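Local coordinates for protein ornithine aminotransferase (Plasmodium falciparum, PDB 3LG0) that transfers the delta-amino group of ornithine to 2-oxoglutarate, giving glutamate semialdehyde and glutamate, as a homodimeric pyridoxal-phosphate-dependent enzyme of the malaria parasite, at residues A[26-31]-A[367-372]; A[38-43]-A[48-53]; A[180-185]-A[220-225]; A[195-200]-A[213-218]. All blocks are in the same frame, centred on the assembly; numbering follows the deposited sequence.

The four contacts form two pairs on opposite sides of the chain's centre. Interactions 1 and 2 have centres 10 Å apart; interaction 2 lies in the sheet of strands 31-36, 39-42, 47-50 and 373-378, and interaction 1 borders it, the two touching where Gly372 O receives Tyr49 N at 2.9 Å. Interactions 3 and 4 have centres 6 Å apart and share helix 215-226, which packs beside the other seven-stranded sheet. Between the pairs the centres are 34 to 41 Å apart. Along the chain interaction 1 encloses the rest: interaction 2 closes first, then interaction 3 opens with interaction 4 nested inside it. Parts near both ends of the chain thus build one region, beside the large domain formed by the middle.

Interaction 1: residues A[26-31]-A[367-372]; sequences DPIPVV and KFKENG
Lys369 lies with its aliphatic chain against Val30, and this pair, with Ile28 beside it, accounts for most of the buried surface. The lysine CE is 3.8 Å from Val30 CG2 and equally near Val30 CB, so the methylene next to the amine does the touching. Further back along the chain, Lys369 CG is 4.4 Å from Ile28 CG2, a looser approach. The route is set by two torsions: CG stands anti to the backbone N (chi1 -178°), and the chain then bends at chi2 (-100°) before running extended to NZ. Lys369 NZ ends 3.9 Å from Pro29 O, too far for a hydrogen bond, and the segments meet through van der Waals contact with no polar bond between them. The backbone at Pro29 is shaped by an inverse gamma turn, closed by Val30 N to Ile28 O at 2.7 Å; Ile28 and Val30, on either side of Pro29 in sequence, both point toward the helix. Ile28 also packs on Trp362 and Leu366 of helix 361-370, while Val30 reaches Phe85 of the second subunit. On the other segment, Gly372 ends the helix in a Schellman motif, its N bonded to Lys369 O at 2.9 Å, and leads into strand 373-378. This joining of a loop near the N-terminus to helix 361-370 in the C-terminal part is consistent with the small domain of fold-type-I, class-III aminotransferases.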
loop_
_atom_site.group_PDB
_atom_site.type_symbol
_atom_site.label_atom_id
_atom_site.label_comp_id
_atom_site.label_asym_id
_atom_site.label_seq_id
_atom_site.Cartn_x
_atom_site.Cartn_y
_atom_site.Cartn_z
ATOM N N ASP A 26 0.388 -16.446 -10.528
ATOM C CA ASP A 26 0.163 -17.831 -10.928
ATOM C C ASP A 26 -0.703 -18.570 -9.905
ATOM O O ASP A 26 -0.218 -19.457 -9.217
ATOM C CB ASP A 26 1.515 -18.537 -11.053
ATOM C CG ASP A 26 1.387 -19.952 -11.562
ATOM O OD1 ASP A 26 0.472 -20.202 -12.376
ATOM O OD2 ASP A 26 2.200 -20.810 -11.146
ATOM N N PRO A 27 -1.988 -18.200 -9.796
ATOM C CA PRO A 27 -2.835 -18.736 -8.730
ATOM C C PRO A 27 -3.244 -20.180 -8.979
ATOM O O PRO A 27 -3.279 -20.630 -10.103
ATOM C CB PRO A 27 -4.088 -17.858 -8.793
ATOM C CG PRO A 27 -3.827 -16.811 -9.839
ATOM C CD PRO A 27 -2.735 -17.324 -10.704
ATOM N N ILE A 28 -3.561 -20.885 -7.908
ATOM C CA ILE A 28 -4.288 -22.137 -7.993
ATOM C C ILE A 28 -5.635 -21.865 -8.675
ATOM O O ILE A 28 -6.289 -20.845 -8.405
ATOM C CB ILE A 28 -4.506 -22.719 -6.564
ATOM C CG1 ILE A 28 -3.206 -23.316 -6.015
ATOM C CG2 ILE A 28 -5.594 -23.762 -6.542
ATOM C CD1 ILE A 28 -2.643 -24.402 -6.892
ATOM N N PRO A 29 -6.061 -22.775 -9.566
ATOM C CA PRO A 29 -7.311 -22.587 -10.309
ATOM C C PRO A 29 -8.568 -22.788 -9.458
ATOM O O PRO A 29 -9.305 -23.747 -9.661
ATOM C CB PRO A 29 -7.252 -23.673 -11.395
ATOM C CG PRO A 29 -5.929 -24.314 -11.277
ATOM C CD PRO A 29 -5.414 -24.046 -9.902
ATOM N N VAL A 30 -8.808 -21.892 -8.511
ATOM C CA VAL A 30 -10.068 -21.880 -7.768
ATOM C C VAL A 30 -10.546 -20.431 -7.717
ATOM O O VAL A 30 -9.750 -19.523 -7.519
ATOM C CB VAL A 30 -9.929 -22.497 -6.337
ATOM C CG1 VAL A 30 -9.014 -21.648 -5.429
ATOM C CG2 VAL A 30 -11.309 -22.699 -5.692
ATOM N N VAL A 31 -11.838 -20.215 -7.934
ATOM C CA VAL A 31 -12.396 -18.863 -7.977
ATOM C C VAL A 31 -13.350 -18.622 -6.804
ATOM O O VAL A 31 -14.471 -19.125 -6.793
ATOM C CB VAL A 31 -13.163 -18.617 -9.303
ATOM C CG1 VAL A 31 -13.666 -17.197 -9.367
ATOM C CG2 VAL A 31 -12.264 -18.893 -10.485
ATOM N N LYS A 367 -4.306 -31.179 -5.536
ATOM C CA LYS A 367 -4.993 -32.305 -4.904
ATOM C C LYS A 367 -5.658 -31.904 -3.586
ATOM O O LYS A 367 -6.765 -32.360 -3.273
ATOM C CB LYS A 367 -4.034 -33.480 -4.683
ATOM C CG LYS A 367 -4.718 -34.831 -4.504
ATOM C CD LYS A 367 -5.427 -35.246 -5.797
ATOM C CE LYS A 367 -6.110 -36.601 -5.661
ATOM N NZ LYS A 367 -6.806 -36.998 -6.916
ATOM N N PHE A 368 -4.984 -31.061 -2.806
ATOM C CA PHE A 368 -5.592 -30.530 -1.589
ATOM C C PHE A 368 -6.906 -29.868 -1.955
ATOM O O PHE A 368 -7.933 -30.077 -1.299
ATOM C CB PHE A 368 -4.699 -29.473 -0.908
ATOM C CG PHE A 368 -3.615 -30.045 -0.055
ATOM C CD1 PHE A 368 -3.881 -31.079 0.820
ATOM C CD2 PHE A 368 -2.330 -29.536 -0.112
ATOM C CE1 PHE A 368 -2.880 -31.608 1.618
ATOM C CE2 PHE A 368 -1.330 -30.059 0.675
ATOM C CZ PHE A 368 -1.604 -31.100 1.542
ATOM N N LYS A 369 -6.847 -29.030 -2.986
ATOM C CA LYS A 369 -7.997 -28.273 -3.419
ATOM C C LYS A 369 -9.138 -29.228 -3.748
ATOM O O LYS A 369 -10.257 -29.072 -3.245
ATOM C CB LYS A 369 -7.626 -27.394 -4.618
ATOM C CG LYS A 369 -8.754 -26.508 -5.136
ATOM C CD LYS A 369 -9.398 -27.106 -6.363
ATOM C CE LYS A 369 -10.526 -26.230 -6.869
ATOM N NZ LYS A 369 -11.172 -26.827 -8.064
ATOM N N GLU A 370 -8.835 -30.228 -4.573
ATOM C CA GLU A 370 -9.800 -31.253 -4.954
ATOM C C GLU A 370 -10.402 -31.890 -3.702
ATOM O O GLU A 370 -11.584 -32.244 -3.680
ATOM C CB GLU A 370 -9.101 -32.304 -5.814
ATOM C CG GLU A 370 -10.007 -33.186 -6.652
ATOM C CD GLU A 370 -9.222 -34.250 -7.431
ATOM O OE1 GLU A 370 -8.198 -33.908 -8.073
ATOM O OE2 GLU A 370 -9.631 -35.428 -7.395
ATOM N N ASN A 371 -9.582 -32.009 -2.657
ATOM C CA ASN A 371 -9.997 -32.632 -1.407
ATOM C C ASN A 371 -10.656 -31.711 -0.378
ATOM O O ASN A 371 -10.998 -32.150 0.714
ATOM C CB ASN A 371 -8.830 -33.398 -0.794
ATOM C CG ASN A 371 -8.604 -34.740 -1.477
ATOM O OD1 ASN A 371 -7.501 -35.297 -1.463
ATOM N ND2 ASN A 371 -9.660 -35.262 -2.086
ATOM N N GLY A 372 -10.850 -30.447 -0.734
ATOM C CA GLY A 372 -11.565 -29.523 0.133
ATOM C C GLY A 372 -10.710 -28.597 0.995
ATOM O O GLY A 372 -11.195 -28.008 1.950
#

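Interaction 2: residues A[38-43]-A[48-53]; sequences VFVYDI and YYDFLS
Strands 39-42 and 48-50 form an antiparallel hairpin, their short axes 4.8 Å apart at 131°, with Val40 and Tyr48 as a hydrogen-bonded pair and Phe39 and Tyr49 as a non-hydrogen-bonded one. Tyr48 N gives to Val40 O at 2.8 Å and Val40 N returns a bond to Tyr48 O at 3.0 Å; a nearly straight bond from Asp50 N to Val38 O, also 3.0 Å, continues the pairing. On the face that carries Phe39 and Tyr49, the two side chains run side by side in the same direction, and their rings meet obliquely, planes 46° apart. Phe39 CE1 sits over the centre of the Tyr49 ring and comes within 3.2 Å of Tyr49 CE2, a tight approach. Val38 CG1 adds a methyl contact to Tyr49 CE2 at 4.0 Å. The Tyr49 hydroxyl is hydrogen-bonded to Glu398 OE1 of helix 393-412, which covers this face. On the other face Val40 CG2 packs against Tyr48 CB. The Tyr48 ring extends along the hairpin until its hydroxyl donates to Asp42 OD2 at 2.7 Å, reaching that oxygen from above the carboxylate plane. Asp42 can receive it because its CG sits between backbone N and carbonyl carbon (chi1 75°). At the far end Asp50 OD1 accepts from both Leu52 N, an Asx turn, and Ser53 N, fixing the exit from the strand. Asp42 OD2 also forms a salt bridge with Arg46 of the hairpin loop; phenol and guanidinium together would probably favour the ionised carboxylate and compensate its burial.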
loop_
_atom_site.group_PDB
_atom_site.type_symbol
_atom_site.label_atom_id
_atom_site.label_comp_id
_atom_site.label_asym_id
_atom_site.label_seq_id
_atom_site.Cartn_x
_atom_site.Cartn_y
_atom_site.Cartn_z
ATOM N N VAL A 38 -13.462 -19.915 8.777
ATOM C CA VAL A 38 -12.364 -20.735 8.295
ATOM C C VAL A 38 -12.621 -21.237 6.870
ATOM O O VAL A 38 -11.781 -21.906 6.252
ATOM C CB VAL A 38 -12.096 -21.886 9.287
ATOM C CG1 VAL A 38 -13.167 -22.959 9.146
ATOM C CG2 VAL A 38 -10.709 -22.462 9.076
ATOM N N PHE A 39 -13.779 -20.886 6.334
ATOM C CA PHE A 39 -14.202 -21.400 5.037
ATOM C C PHE A 39 -14.293 -20.362 3.921
ATOM O O PHE A 39 -14.623 -19.206 4.158
ATOM C CB PHE A 39 -15.573 -22.069 5.154
ATOM C CG PHE A 39 -15.566 -23.332 5.949
ATOM C CD1 PHE A 39 -14.792 -24.407 5.551
ATOM C CD2 PHE A 39 -16.348 -23.452 7.085
ATOM C CE1 PHE A 39 -14.788 -25.577 6.283
ATOM C CE2 PHE A 39 -16.348 -24.620 7.821
ATOM C CZ PHE A 39 -15.563 -25.682 7.419
ATOM N N VAL A 40 -14.021 -20.815 2.699
ATOM C CA VAL A 40 -14.280 -20.033 1.499
ATOM C C VAL A 40 -15.147 -20.862 0.548
ATOM O O VAL A 40 -15.227 -22.087 0.680
ATOM C CB VAL A 40 -12.972 -19.621 0.799
ATOM C CG1 VAL A 40 -12.243 -18.584 1.641
ATOM C CG2 VAL A 40 -12.100 -20.828 0.560
ATOM N N TYR A 41 -15.793 -20.192 -0.401
ATOM C CA TYR A 41 -16.732 -20.831 -1.323
ATOM C C TYR A 41 -16.500 -20.338 -2.743
ATOM O O TYR A 41 -16.360 -19.129 -2.968
ATOM C CB TYR A 41 -18.180 -20.523 -0.915
ATOM C CG TYR A 41 -18.480 -20.837 0.527
ATOM C CD1 TYR A 41 -19.090 -22.037 0.883
ATOM C CD2 TYR A 41 -18.126 -19.950 1.535
ATOM C CE1 TYR A 41 -19.348 -22.333 2.202
ATOM C CE2 TYR A 41 -18.364 -20.244 2.852
ATOM C CZ TYR A 41 -18.979 -21.430 3.192
ATOM O OH TYR A 41 -19.224 -21.701 4.524
ATOM N N ASP A 42 -16.470 -21.272 -3.695
ATOM C CA ASP A 42 -16.237 -20.917 -5.085
ATOM C C ASP A 42 -17.525 -20.686 -5.906
ATOM O O ASP A 42 -18.643 -20.688 -5.368
ATOM C CB ASP A 42 -15.257 -21.890 -5.758
ATOM C CG ASP A 42 -15.886 -23.240 -6.086
ATOM O OD1 ASP A 42 -17.097 -23.425 -5.853
ATOM O OD2 ASP A 42 -15.157 -24.121 -6.578
ATOM N N ILE A 43 -17.341 -20.433 -7.198
ATOM C CA ILE A 43 -18.430 -20.053 -8.080
ATOM C C ILE A 43 -19.517 -21.129 -8.108
ATOM O O ILE A 43 -20.706 -20.814 -8.180
ATOM C CB ILE A 43 -17.917 -19.799 -9.524
ATOM C CG1 ILE A 43 -16.891 -18.662 -9.545
ATOM C CG2 ILE A 43 -19.075 -19.477 -10.449
ATOM C CD1 ILE A 43 -17.330 -17.432 -8.812
ATOM N N TYR A 48 -14.351 -24.795 0.822
ATOM C CA TYR A 48 -12.995 -25.242 1.134
ATOM C C TYR A 48 -12.513 -24.659 2.457
ATOM O O TYR A 48 -12.880 -23.543 2.843
ATOM C CB TYR A 48 -12.009 -24.826 0.035
ATOM C CG TYR A 48 -12.428 -25.114 -1.389
ATOM C CD1 TYR A 48 -13.328 -24.282 -2.052
ATOM C CD2 TYR A 48 -11.899 -26.190 -2.087
ATOM C CE1 TYR A 48 -13.705 -24.529 -3.363
ATOM C CE2 TYR A 48 -12.273 -26.447 -3.397
ATOM C CZ TYR A 48 -13.173 -25.611 -4.028
ATOM O OH TYR A 48 -13.548 -25.834 -5.332
ATOM N N TYR A 49 -11.683 -25.421 3.146
ATOM C CA TYR A 49 -10.937 -24.881 4.259
ATOM C C TYR A 49 -9.843 -23.993 3.681
ATOM O O TYR A 49 -9.076 -24.424 2.805
ATOM C CB TYR A 49 -10.300 -26.001 5.080
ATOM C CG TYR A 49 -11.233 -26.703 6.049
ATOM C CD1 TYR A 49 -11.752 -27.966 5.762
ATOM C CD2 TYR A 49 -11.576 -26.110 7.264
ATOM C CE1 TYR A 49 -12.604 -28.611 6.659
ATOM C CE2 TYR A 49 -12.419 -26.748 8.166
ATOM C CZ TYR A 49 -12.932 -27.995 7.857
ATOM O OH TYR A 49 -13.784 -28.630 8.739
ATOM N N ASP A 50 -9.771 -22.756 4.166
ATOM C CA ASP A 50 -8.714 -21.833 3.758
ATOM C C ASP A 50 -7.487 -22.061 4.617
ATOM O O ASP A 50 -7.478 -21.680 5.780
ATOM C CB ASP A 50 -9.164 -20.386 3.917
ATOM C CG ASP A 50 -8.128 -19.390 3.403
ATOM O OD1 ASP A 50 -6.955 -19.781 3.210
ATOM O OD2 ASP A 50 -8.496 -18.217 3.180
ATOM N N PHE A 51 -6.453 -22.664 4.037
ATOM C CA PHE A 51 -5.239 -22.965 4.792
ATOM C C PHE A 51 -4.070 -22.033 4.486
ATOM O O PHE A 51 -2.919 -22.311 4.854
ATOM C CB PHE A 51 -4.860 -24.461 4.696
ATOM C CG PHE A 51 -5.224 -25.224 5.934
ATOM C CD1 PHE A 51 -6.547 -25.283 6.353
ATOM C CD2 PHE A 51 -4.251 -25.809 6.718
ATOM C CE1 PHE A 51 -6.895 -25.953 7.516
ATOM C CE2 PHE A 51 -4.596 -26.493 7.886
ATOM C CZ PHE A 51 -5.913 -26.555 8.285
ATOM N N LEU A 52 -4.394 -20.918 3.830
ATOM C CA LEU A 52 -3.447 -19.843 3.595
ATOM C C LEU A 52 -3.763 -18.631 4.469
ATOM O O LEU A 52 -2.864 -17.954 4.947
ATOM C CB LEU A 52 -3.476 -19.441 2.131
ATOM C CG LEU A 52 -2.222 -18.752 1.634
ATOM C CD1 LEU A 52 -1.056 -19.670 1.892
ATOM C CD2 LEU A 52 -2.345 -18.434 0.160
ATOM N N SER A 53 -5.050 -18.368 4.674
ATOM C CA SER A 53 -5.513 -17.191 5.419
ATOM C C SER A 53 -4.985 -15.883 4.829
ATOM O O SER A 53 -4.751 -14.914 5.561
ATOM C CB SER A 53 -5.136 -17.273 6.905
ATOM O OG SER A 53 -5.646 -18.439 7.515
#

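Interaction 3: residues A[180-185]-A[220-225]; sequences DDLEAL and ASLCKK
The flat group at this contact is the peptide of Leu182, for neither segment contains an aromatic ring: Leu222 CD1 comes up at its oxygen end, 3.5 Å from Leu182 O and somewhat off the peptide plane, and not over a face. The same methyl touches two leucine branches. It is 4.2 Å from Leu182 CD2 and 4.3 Å from Leu185 CD2, so one methyl of Leu222 rests against two side chains about a helical turn apart. With CG anti to the carbonyl carbon (chi1 -64°) and CD1 extended beyond it (chi2 -177°), the methyl reaches across to the other helix. Apart from that carbonyl oxygen, the meeting atoms are aliphatic carbons. A second flat group, the Asp181 carboxylate, starts helix 182-189 as N-cap: its OD1 takes Ala184 N at 3.1 Å from above the carboxylate plane, 67° out of it, and this nearly straight bond holds the first turn that carries both leucines. Leu222 also meets Glu186 and Leu189 farther along that helix, while Leu185 reaches Phe197 on strand 194-199. Two neighbouring helices thus pack together on the same side of a sheet, an arrangement characteristic of the alpha/beta large domain of fold-type-I pyridoxal-phosphate enzymes.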
loop_
_atom_site.group_PDB
_atom_site.type_symbol
_atom_site.label_atom_id
_atom_site.label_comp_id
_atom_site.label_asym_id
_atom_site.label_seq_id
_atom_site.Cartn_x
_atom_site.Cartn_y
_atom_site.Cartn_z
ATOM N N ASP A 180 19.539 -18.749 12.535
ATOM C CA ASP A 180 19.739 -19.652 13.665
ATOM C C ASP A 180 21.216 -19.971 13.910
ATOM O O ASP A 180 21.550 -21.035 14.439
ATOM C CB ASP A 180 18.966 -20.949 13.457
ATOM C CG ASP A 180 18.650 -21.658 14.762
ATOM O OD1 ASP A 180 19.085 -21.178 15.828
ATOM O OD2 ASP A 180 17.950 -22.693 14.729
ATOM N N ASP A 181 22.088 -19.042 13.519
ATOM C CA ASP A 181 23.525 -19.198 13.680
ATOM C C ASP A 181 24.121 -18.030 14.477
ATOM O O ASP A 181 24.535 -17.023 13.897
ATOM C CB ASP A 181 24.187 -19.302 12.306
ATOM C CG ASP A 181 25.686 -19.549 12.387
ATOM O OD1 ASP A 181 26.243 -19.479 13.505
ATOM O OD2 ASP A 181 26.307 -19.812 11.328
ATOM N N LEU A 182 24.163 -18.172 15.802
ATOM C CA LEU A 182 24.673 -17.114 16.679
ATOM C C LEU A 182 26.134 -16.752 16.398
ATOM O O LEU A 182 26.552 -15.608 16.598
ATOM C CB LEU A 182 24.500 -17.508 18.143
ATOM C CG LEU A 182 23.058 -17.543 18.645
ATOM C CD1 LEU A 182 22.983 -18.177 20.007
ATOM C CD2 LEU A 182 22.482 -16.142 18.680
ATOM N N GLU A 183 26.907 -17.726 15.926
ATOM C CA GLU A 183 28.317 -17.498 15.641
ATOM C C GLU A 183 28.470 -16.545 14.474
ATOM O O GLU A 183 29.126 -15.515 14.590
ATOM C CB GLU A 183 29.036 -18.811 15.323
ATOM C CG GLU A 183 28.805 -19.924 16.333
ATOM C CD GLU A 183 29.545 -21.196 15.966
ATOM O OE1 GLU A 183 30.735 -21.102 15.592
ATOM O OE2 GLU A 183 28.936 -22.286 16.053
ATOM N N ALA A 184 27.875 -16.905 13.341
ATOM C CA ALA A 184 27.992 -16.093 12.137
ATOM C C ALA A 184 27.462 -14.682 12.382
ATOM O O ALA A 184 27.917 -13.719 11.758
ATOM C CB ALA A 184 27.258 -16.748 10.985
ATOM N N LEU A 185 26.503 -14.573 13.297
ATOM C CA LEU A 185 25.883 -13.295 13.614
ATOM C C LEU A 185 26.882 -12.394 14.336
ATOM O O LEU A 185 27.220 -11.315 13.839
ATOM C CB LEU A 185 24.604 -13.484 14.443
ATOM C CG LEU A 185 23.885 -12.208 14.900
ATOM C CD1 LEU A 185 23.528 -11.319 13.723
ATOM C CD2 LEU A 185 22.648 -12.532 15.718
ATOM N N ALA A 220 19.134 -11.297 21.356
ATOM C CA ALA A 220 18.916 -10.167 22.235
ATOM C C ALA A 220 20.221 -9.753 22.922
ATOM O O ALA A 220 20.473 -8.569 23.111
ATOM C CB ALA A 220 17.851 -10.494 23.248
ATOM N N SER A 221 21.058 -10.732 23.265
ATOM C CA SER A 221 22.317 -10.462 23.957
ATOM C C SER A 221 23.375 -9.887 23.035
ATOM O O SER A 221 23.909 -8.811 23.298
ATOM C CB SER A 221 22.859 -11.713 24.635
ATOM O OG SER A 221 22.302 -11.847 25.927
ATOM N N LEU A 222 23.697 -10.606 21.967
ATOM C CA LEU A 222 24.641 -10.076 20.996
ATOM C C LEU A 222 24.274 -8.653 20.566
ATOM O O LEU A 222 25.154 -7.820 20.321
ATOM C CB LEU A 222 24.733 -10.987 19.779
ATOM C CG LEU A 222 25.287 -12.361 20.138
ATOM C CD1 LEU A 222 25.442 -13.226 18.889
ATOM C CD2 LEU A 222 26.614 -12.191 20.871
ATOM N N CYS A 223 22.976 -8.373 20.485
ATOM C CA CYS A 223 22.520 -7.066 20.032
ATOM C C CYS A 223 22.702 -6.029 21.129
ATOM O O CYS A 223 23.268 -4.971 20.895
ATOM C CB CYS A 223 21.065 -7.115 19.537
ATOM S SG CYS A 223 20.932 -7.788 17.848
ATOM N N LYS A 224 22.219 -6.335 22.325
ATOM C CA LYS A 224 22.385 -5.419 23.442
ATOM C C LYS A 224 23.872 -5.186 23.690
ATOM O O LYS A 224 24.289 -4.085 24.032
ATOM C CB LYS A 224 21.706 -5.959 24.697
ATOM C CG LYS A 224 22.145 -5.259 25.979
ATOM C CD LYS A 224 21.423 -5.817 27.200
ATOM C CE LYS A 224 20.082 -5.144 27.415
ATOM N NZ LYS A 224 20.271 -3.746 27.874
ATOM N N LYS A 225 24.671 -6.227 23.477
ATOM C CA LYS A 225 26.103 -6.153 23.714
ATOM C C LYS A 225 26.810 -5.248 22.718
ATOM O O LYS A 225 27.580 -4.377 23.113
ATOM C CB LYS A 225 26.740 -7.548 23.695
ATOM C CG LYS A 225 28.266 -7.519 23.682
ATOM C CD LYS A 225 28.861 -8.909 23.544
ATOM C CE LYS A 225 30.374 -8.851 23.405
ATOM N NZ LYS A 225 30.955 -10.198 23.137
#

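Interaction 4: residues A[195-200]-A[213-218]; sequences CAFIVE and DSYFPG
Phe216 drives the edge of its ring at the end of strand 195-199, where it overlaps Val199 and the backbone of Glu200. Phe216 CE2 lies 3.7 Å from Val199 CG1, the methyl coming near the ring plane at the edge, and Phe216 CZ comes to 3.3 Å from Glu200 O, which lies in the plane of the ring and is also hydrogen-bonded to Tyr179 OH. Val199 presents CG1 because that methyl stands between the backbone N and the carbonyl carbon (chi1 68°), leaving CG2 anti to the N and 4.1 Å from Phe216 CZ. One face of the Phe216 ring is met by Tyr215 CE2, 4.1 Å above the plane and offset toward the rim; the ring also meets Tyr251 with nearly parallel planes. Strand 194-199, helix 215-226 and the parallel strand 229-233 make a beta-alpha-beta unit, so this contact is its strand-to-helix packing against the large-domain sheet. Phe197 and Val199 face the helix, whereas Ile198 packs on Tyr120 of helix 112-129, which places the sheet between layers of helices. Tyr215 joins in through its hydroxyl: Tyr215 OH comes to the edge of the Phe197 ring, 3.6 Å from Phe197 CZ, a contact and not a hydrogen bond. The Phe197 ring has Val199 CB above one face. The Glu200 side chain leaves the strand pointing away from the helix, and its OE2 accepts from Asn146 ND2 and Gly204 N; it is about 9 Å from the side chain of Lys262, the probable cofactor-bearing lysine, which carries no cofactor here.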
loop_
_atom_site.group_PDB
_atom_site.type_symbol
_atom_site.label_atom_id
_atom_site.label_comp_id
_atom_site.label_asym_id
_atom_site.label_seq_id
_atom_site.Cartn_x
_atom_site.Cartn_y
_atom_site.Cartn_z
ATOM N N CYS A 195 24.036 -1.045 12.234
ATOM C CA CYS A 195 23.051 -0.314 13.034
ATOM C C CYS A 195 21.915 -1.223 13.524
ATOM O O CYS A 195 21.291 -0.963 14.563
ATOM C CB CYS A 195 22.480 0.867 12.235
ATOM S SG CYS A 195 21.666 0.354 10.676
ATOM N N ALA A 196 21.642 -2.288 12.773
ATOM C CA ALA A 196 20.516 -3.156 13.108
ATOM C C ALA A 196 20.633 -4.573 12.570
ATOM O O ALA A 196 21.305 -4.834 11.574
ATOM C CB ALA A 196 19.189 -2.522 12.648
ATOM N N PHE A 197 19.937 -5.472 13.246
ATOM C CA PHE A 197 19.720 -6.831 12.784
ATOM C C PHE A 197 18.205 -7.018 12.646
ATOM O O PHE A 197 17.467 -6.957 13.637
ATOM C CB PHE A 197 20.284 -7.823 13.803
ATOM C CG PHE A 197 20.048 -9.268 13.454
ATOM C CD1 PHE A 197 20.275 -9.733 12.172
ATOM C CD2 PHE A 197 19.629 -10.165 14.421
ATOM C CE1 PHE A 197 20.066 -11.066 11.854
ATOM C CE2 PHE A 197 19.419 -11.499 14.111
ATOM C CZ PHE A 197 19.643 -11.951 12.823
ATOM N N ILE A 198 17.744 -7.230 11.416
ATOM C CA ILE A 198 16.309 -7.423 11.170
ATOM C C ILE A 198 16.032 -8.892 10.863
ATOM O O ILE A 198 16.633 -9.475 9.963
ATOM C CB ILE A 198 15.793 -6.499 10.059
ATOM C CG1 ILE A 198 16.180 -5.052 10.380
ATOM C CG2 ILE A 198 14.289 -6.645 9.922
ATOM C CD1 ILE A 198 15.855 -4.030 9.322
ATOM N N VAL A 199 15.151 -9.487 11.648
ATOM C CA VAL A 199 14.992 -10.932 11.638
ATOM C C VAL A 199 13.560 -11.339 11.995
ATOM O O VAL A 199 12.881 -10.649 12.760
ATOM C CB VAL A 199 15.967 -11.583 12.641
ATOM C CG1 VAL A 199 15.564 -11.219 14.037
ATOM C CG2 VAL A 199 16.011 -13.094 12.474
ATOM N N GLU A 200 13.129 -12.473 11.441
ATOM C CA GLU A 200 11.809 -13.049 11.670
ATOM C C GLU A 200 11.861 -14.110 12.771
ATOM O O GLU A 200 12.752 -14.947 12.764
ATOM C CB GLU A 200 11.334 -13.734 10.391
ATOM C CG GLU A 200 10.521 -12.893 9.424
ATOM C CD GLU A 200 9.656 -13.768 8.511
ATOM O OE1 GLU A 200 8.422 -13.937 8.776
ATOM O OE2 GLU A 200 10.238 -14.324 7.550
ATOM N N ASP A 213 15.626 -23.035 20.409
ATOM C CA ASP A 213 15.147 -22.249 21.552
ATOM C C ASP A 213 16.184 -21.257 22.090
ATOM O O ASP A 213 15.830 -20.228 22.675
ATOM C CB ASP A 213 14.673 -23.169 22.682
ATOM C CG ASP A 213 13.388 -23.889 22.339
ATOM O OD1 ASP A 213 12.534 -23.281 21.660
ATOM O OD2 ASP A 213 13.231 -25.059 22.748
ATOM N N SER A 214 17.457 -21.572 21.881
ATOM C CA SER A 214 18.541 -20.736 22.367
ATOM C C SER A 214 18.747 -19.467 21.534
ATOM O O SER A 214 19.248 -18.470 22.040
ATOM C CB SER A 214 19.841 -21.540 22.390
ATOM O OG SER A 214 20.229 -21.905 21.074
ATOM N N TYR A 215 18.362 -19.514 20.262
ATOM C CA TYR A 215 18.726 -18.481 19.295
ATOM C C TYR A 215 18.364 -17.052 19.702
ATOM O O TYR A 215 19.239 -16.189 19.804
ATOM C CB TYR A 215 18.109 -18.801 17.938
ATOM C CG TYR A 215 18.541 -17.886 16.827
ATOM C CD1 TYR A 215 19.885 -17.705 16.540
ATOM C CD2 TYR A 215 17.605 -17.216 16.047
ATOM C CE1 TYR A 215 20.292 -16.868 15.506
ATOM C CE2 TYR A 215 18.000 -16.387 15.010
ATOM C CZ TYR A 215 19.345 -16.219 14.743
ATOM O OH TYR A 215 19.755 -15.403 13.712
ATOM N N PHE A 216 17.081 -16.798 19.928
ATOM C CA PHE A 216 16.644 -15.428 20.157
ATOM C C PHE A 216 17.132 -14.824 21.471
ATOM O O PHE A 216 17.533 -13.658 21.497
ATOM C CB PHE A 216 15.136 -15.275 19.947
ATOM C CG PHE A 216 14.763 -15.079 18.498
ATOM C CD1 PHE A 216 14.426 -16.163 17.696
ATOM C CD2 PHE A 216 14.802 -13.817 17.925
ATOM C CE1 PHE A 216 14.111 -15.989 16.358
ATOM C CE2 PHE A 216 14.491 -13.632 16.586
ATOM C CZ PHE A 216 14.145 -14.719 15.802
ATOM N N PRO A 217 17.117 -15.615 22.557
ATOM C CA PRO A 217 17.738 -15.146 23.804
ATOM C C PRO A 217 19.176 -14.669 23.558
ATOM O O PRO A 217 19.605 -13.668 24.125
ATOM C CB PRO A 217 17.715 -16.392 24.689
ATOM C CG PRO A 217 16.512 -17.170 24.204
ATOM C CD PRO A 217 16.467 -16.933 22.714
ATOM N N GLY A 218 19.894 -15.361 22.680
ATOM C CA GLY A 218 21.238 -14.962 22.312
ATOM C C GLY A 218 21.310 -13.824 21.308
ATOM O O GLY A 218 22.317 -13.115 21.233
#